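Local coordinates for folylpolyglutamate synthase protein FOLC (PDB 2VOR) that probably adds L-glutamate to dihydropteroate and to tetrahydrofolates, using ATP and magnesium to build folylpolyglutamates, at residues Q275-Q280 with S287-P292. Residues are numbered along the deposited sequence; the frame is centred on the assembly and turned at random.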
ATOM      1  N   GLN A 275      -7.790   4.381 -17.222  1.00 34.80           N
ATOM      2  CA  GLN A 275      -8.266   3.223 -17.970  1.00 34.42           C
ATOM      3  C   GLN A 275      -9.772   3.079 -17.828  1.00 34.88           C
ATOM      4  O   GLN A 275     -10.376   3.610 -16.912  1.00 35.31           O
ATOM      5  CB  GLN A 275      -7.550   1.953 -17.499  1.00 33.26           C
ATOM      6  CG  GLN A 275      -7.594   1.715 -16.010  1.00 33.37           C
ATOM      7  CD  GLN A 275      -6.575   0.669 -15.608  1.00 37.89           C
ATOM      8  OE1 GLN A 275      -6.712  -0.466 -16.050  1.00 39.88           O
ATOM      9  NE2 GLN A 275      -5.482   1.062 -14.849  1.00 31.36           N
ATOM     10  N   VAL A 276     -10.394   2.386 -18.765  1.00 36.02           N
ATOM     11  CA  VAL A 276     -11.793   2.066 -18.687  1.00 35.38           C
ATOM     12  C   VAL A 276     -11.941   0.567 -18.544  1.00 35.25           C
ATOM     13  O   VAL A 276     -11.335  -0.185 -19.291  1.00 35.63           O
ATOM     14  CB  VAL A 276     -12.547   2.610 -19.904  1.00 36.73           C
ATOM     15  CG1 VAL A 276     -13.987   2.077 -19.923  1.00 36.05           C
ATOM     16  CG2 VAL A 276     -12.618   4.198 -19.840  1.00 36.50           C
ATOM     17  N   LEU A 277     -12.693   0.112 -17.545  1.00 35.52           N
ATOM     18  CA  LEU A 277     -12.770  -1.330 -17.219  1.00 35.69           C
ATOM     19  C   LEU A 277     -14.145  -1.941 -17.498  1.00 37.42           C
ATOM     20  O   LEU A 277     -15.166  -1.299 -17.399  1.00 36.75           O
ATOM     21  CB  LEU A 277     -12.380  -1.605 -15.767  1.00 35.81           C
ATOM     22  CG  LEU A 277     -11.047  -1.019 -15.284  1.00 34.13           C
ATOM     23  CD1 LEU A 277     -10.880  -1.039 -13.748  1.00 32.08           C
ATOM     24  CD2 LEU A 277      -9.920  -1.687 -16.007  1.00 34.04           C
ATOM     25  N   GLN A 278     -14.157  -3.205 -17.882  1.00 38.13           N
ATOM     26  CA  GLN A 278     -15.371  -3.948 -17.834  1.00 38.22           C
ATOM     27  C   GLN A 278     -15.081  -5.114 -16.858  1.00 37.72           C
ATOM     28  O   GLN A 278     -14.178  -5.890 -17.033  1.00 36.43           O
ATOM     29  CB  GLN A 278     -15.771  -4.405 -19.224  1.00 38.85           C
ATOM     30  CG  GLN A 278     -16.879  -5.390 -19.085  1.00 43.47           C
ATOM     31  CD  GLN A 278     -17.375  -5.970 -20.411  1.00 52.38           C
ATOM     32  OE1 GLN A 278     -16.668  -6.762 -21.086  1.00 56.96           O
ATOM     33  NE2 GLN A 278     -18.633  -5.630 -20.762  1.00 51.58           N
ATOM     34  N   LEU A 279     -15.825  -5.188 -15.780  1.00 37.70           N
ATOM     35  CA  LEU A 279     -15.447  -6.058 -14.703  1.00 38.01           C
ATOM     36  C   LEU A 279     -16.607  -7.044 -14.454  1.00 38.99           C
ATOM     37  O   LEU A 279     -17.794  -6.643 -14.468  1.00 38.59           O
ATOM     38  CB  LEU A 279     -15.229  -5.222 -13.461  1.00 37.40           C
ATOM     39  CG  LEU A 279     -14.059  -4.221 -13.409  1.00 39.88           C
ATOM     40  CD1 LEU A 279     -13.973  -3.613 -12.021  1.00 39.33           C
ATOM     41  CD2 LEU A 279     -12.684  -4.860 -13.721  1.00 34.71           C
ATOM     42  N   GLN A 280     -16.288  -8.322 -14.270  1.00 39.02           N
ATOM     43  CA  GLN A 280     -17.255  -9.240 -13.677  1.00 39.73           C
ATOM     44  C   GLN A 280     -17.075  -9.320 -12.162  1.00 40.13           C
ATOM     45  O   GLN A 280     -16.066  -9.871 -11.691  1.00 41.11           O
ATOM     46  CB  GLN A 280     -17.150 -10.650 -14.285  1.00 40.94           C
ATOM     47  CG  GLN A 280     -18.166 -11.623 -13.667  1.00 42.59           C
ATOM     48  CD  GLN A 280     -18.607 -12.652 -14.623  1.00 50.11           C
ATOM     49  OE1 GLN A 280     -18.662 -12.422 -15.836  1.00 54.11           O
ATOM     50  NE2 GLN A 280     -18.945 -13.836 -14.093  1.00 56.42           N
ATOM     51  N   SER A 287     -19.957  -2.236 -16.415  1.00 43.84           N
ATOM     52  CA  SER A 287     -19.236  -1.749 -17.616  1.00 45.33           C
ATOM     53  C   SER A 287     -18.911  -0.290 -17.502  1.00 44.17           C
ATOM     54  O   SER A 287     -19.495   0.393 -16.682  1.00 44.12           O
ATOM     55  CB  SER A 287     -20.044  -2.000 -18.906  1.00 46.04           C
ATOM     56  OG  SER A 287     -20.920  -3.110 -18.726  1.00 49.94           O
ATOM     57  N   ASP A 288     -17.950   0.157 -18.316  1.00 44.58           N
ATOM     58  CA  ASP A 288     -17.567   1.568 -18.428  1.00 43.32           C
ATOM     59  C   ASP A 288     -17.173   2.168 -17.074  1.00 42.44           C
ATOM     60  O   ASP A 288     -17.616   3.270 -16.650  1.00 41.98           O
ATOM     61  CB  ASP A 288     -18.704   2.316 -19.145  1.00 45.16           C
ATOM     62  CG  ASP A 288     -19.106   1.600 -20.506  1.00 47.71           C
ATOM     63  OD1 ASP A 288     -18.206   0.987 -21.156  1.00 52.84           O
ATOM     64  OD2 ASP A 288     -20.294   1.593 -20.914  1.00 49.36           O
ATOM     65  N   ILE A 289     -16.328   1.421 -16.384  1.00 39.64           N
ATOM     66  CA  ILE A 289     -15.802   1.911 -15.155  1.00 38.78           C
ATOM     67  C   ILE A 289     -14.595   2.722 -15.556  1.00 38.71           C
ATOM     68  O   ILE A 289     -13.654   2.167 -16.118  1.00 37.79           O
ATOM     69  CB  ILE A 289     -15.427   0.764 -14.224  1.00 37.50           C
ATOM     70  CG1 ILE A 289     -16.714   0.086 -13.778  1.00 38.16           C
ATOM     71  CG2 ILE A 289     -14.568   1.285 -13.057  1.00 39.29           C
ATOM     72  CD1 ILE A 289     -16.500  -1.185 -13.017  1.00 35.76           C
ATOM     73  N   TYR A 290     -14.627   4.043 -15.309  1.00 38.19           N
ATOM     74  CA  TYR A 290     -13.430   4.851 -15.492  1.00 36.26           C
ATOM     75  C   TYR A 290     -12.605   4.776 -14.203  1.00 36.72           C
ATOM     76  O   TYR A 290     -13.102   5.074 -13.086  1.00 37.10           O
ATOM     77  CB  TYR A 290     -13.771   6.291 -15.866  1.00 36.04           C
ATOM     78  CG  TYR A 290     -12.532   7.130 -15.944  1.00 37.17           C
ATOM     79  CD1 TYR A 290     -11.608   6.947 -16.993  1.00 38.26           C
ATOM     80  CD2 TYR A 290     -12.221   8.049 -14.948  1.00 34.78           C
ATOM     81  CE1 TYR A 290     -10.448   7.699 -17.071  1.00 34.91           C
ATOM     82  CE2 TYR A 290     -11.036   8.812 -15.004  1.00 31.57           C
ATOM     83  CZ  TYR A 290     -10.169   8.626 -16.078  1.00 35.43           C
ATOM     84  OH  TYR A 290      -9.023   9.375 -16.175  1.00 37.44           O
ATOM     85  N   LEU A 291     -11.354   4.320 -14.324  1.00 36.71           N
ATOM     86  CA  LEU A 291     -10.410   4.312 -13.185  1.00 35.58           C
ATOM     87  C   LEU A 291      -9.229   5.237 -13.468  1.00 35.51           C
ATOM     88  O   LEU A 291      -8.455   4.941 -14.371  1.00 35.39           O
ATOM     89  CB  LEU A 291      -9.875   2.909 -12.919  1.00 36.58           C
ATOM     90  CG  LEU A 291      -8.968   2.762 -11.690  1.00 33.63           C
ATOM     91  CD1 LEU A 291      -9.901   2.699 -10.552  1.00 36.15           C
ATOM     92  CD2 LEU A 291      -8.202   1.459 -11.780  1.00 30.28           C
ATOM     93  N   PRO A 292      -9.101   6.355 -12.696  1.00 35.50           N
ATOM     94  CA  PRO A 292      -8.041   7.349 -12.936  1.00 36.22           C
ATOM     95  C   PRO A 292      -6.685   6.889 -12.408  1.00 36.01           C
ATOM     96  O   PRO A 292      -6.015   7.680 -11.789  1.00 37.41           O
ATOM     97  CB  PRO A 292      -8.516   8.608 -12.105  1.00 35.45           C
ATOM     98  CG  PRO A 292      -9.328   7.946 -10.912  1.00 34.78           C
ATOM     99  CD  PRO A 292      -9.903   6.664 -11.475  1.00 34.03           C
TER
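Q275 and L291, then L277 and I289, form the two hydrogen-bonded pairs of an antiparallel ladder, and between them lies the non-hydrogen-bonded pair V276 and Y290. The amide of L291 reaches the carbonyl oxygen of Q275 almost straight (N-O 2.9 Å, 171° at the hydrogen), whereas the return bond from Q275 N to L291 O is more bent, at 142°. L277 and I289 likewise exchange two backbone hydrogen bonds, both fairly straight. Beyond them the register slips: D288 and I289 both face L277, a G1 beta bulge. D288, exposed, is left-handed in backbone conformation, which Asp enters more easily than beta-branched residues do, at a bulge position most often held by glycine. The strands belong to a beta hairpin, 274-280 followed by 285-291, within the three-stranded antiparallel sheet of the Mur ligase middle domain, where 285-291 is an outer strand. Helices 296-313 and 323-331 cover the face bearing L277, L279, I289 and L291, which suits these aliphatic residues. There the CD1 methyls of L279 and I289 meet at 3.6 Å, their side chains crossing nearly at right angles, while L277 sets its CD1 against CB of L291 at 4.2 Å. Q275, the polar exception on this face, lies alongside L291, CG to CB 4.0 Å. Its long chain suits this buried place, for the amide is satisfied farther out: NE2 by the carbonyls of L293 and G295 just after the hairpin, OE1 by R268 on the adjoining strand 264-271. On the other face V276, beta-branched as strands readily accept, brings CG2 to the edge of the Y290 ring, 4.1 Å from CD1. With CG anti to the backbone N (chi1 176°), Y290 leans toward the start of strand 274-280, where its hydroxyl bonds to the carbonyl of V272.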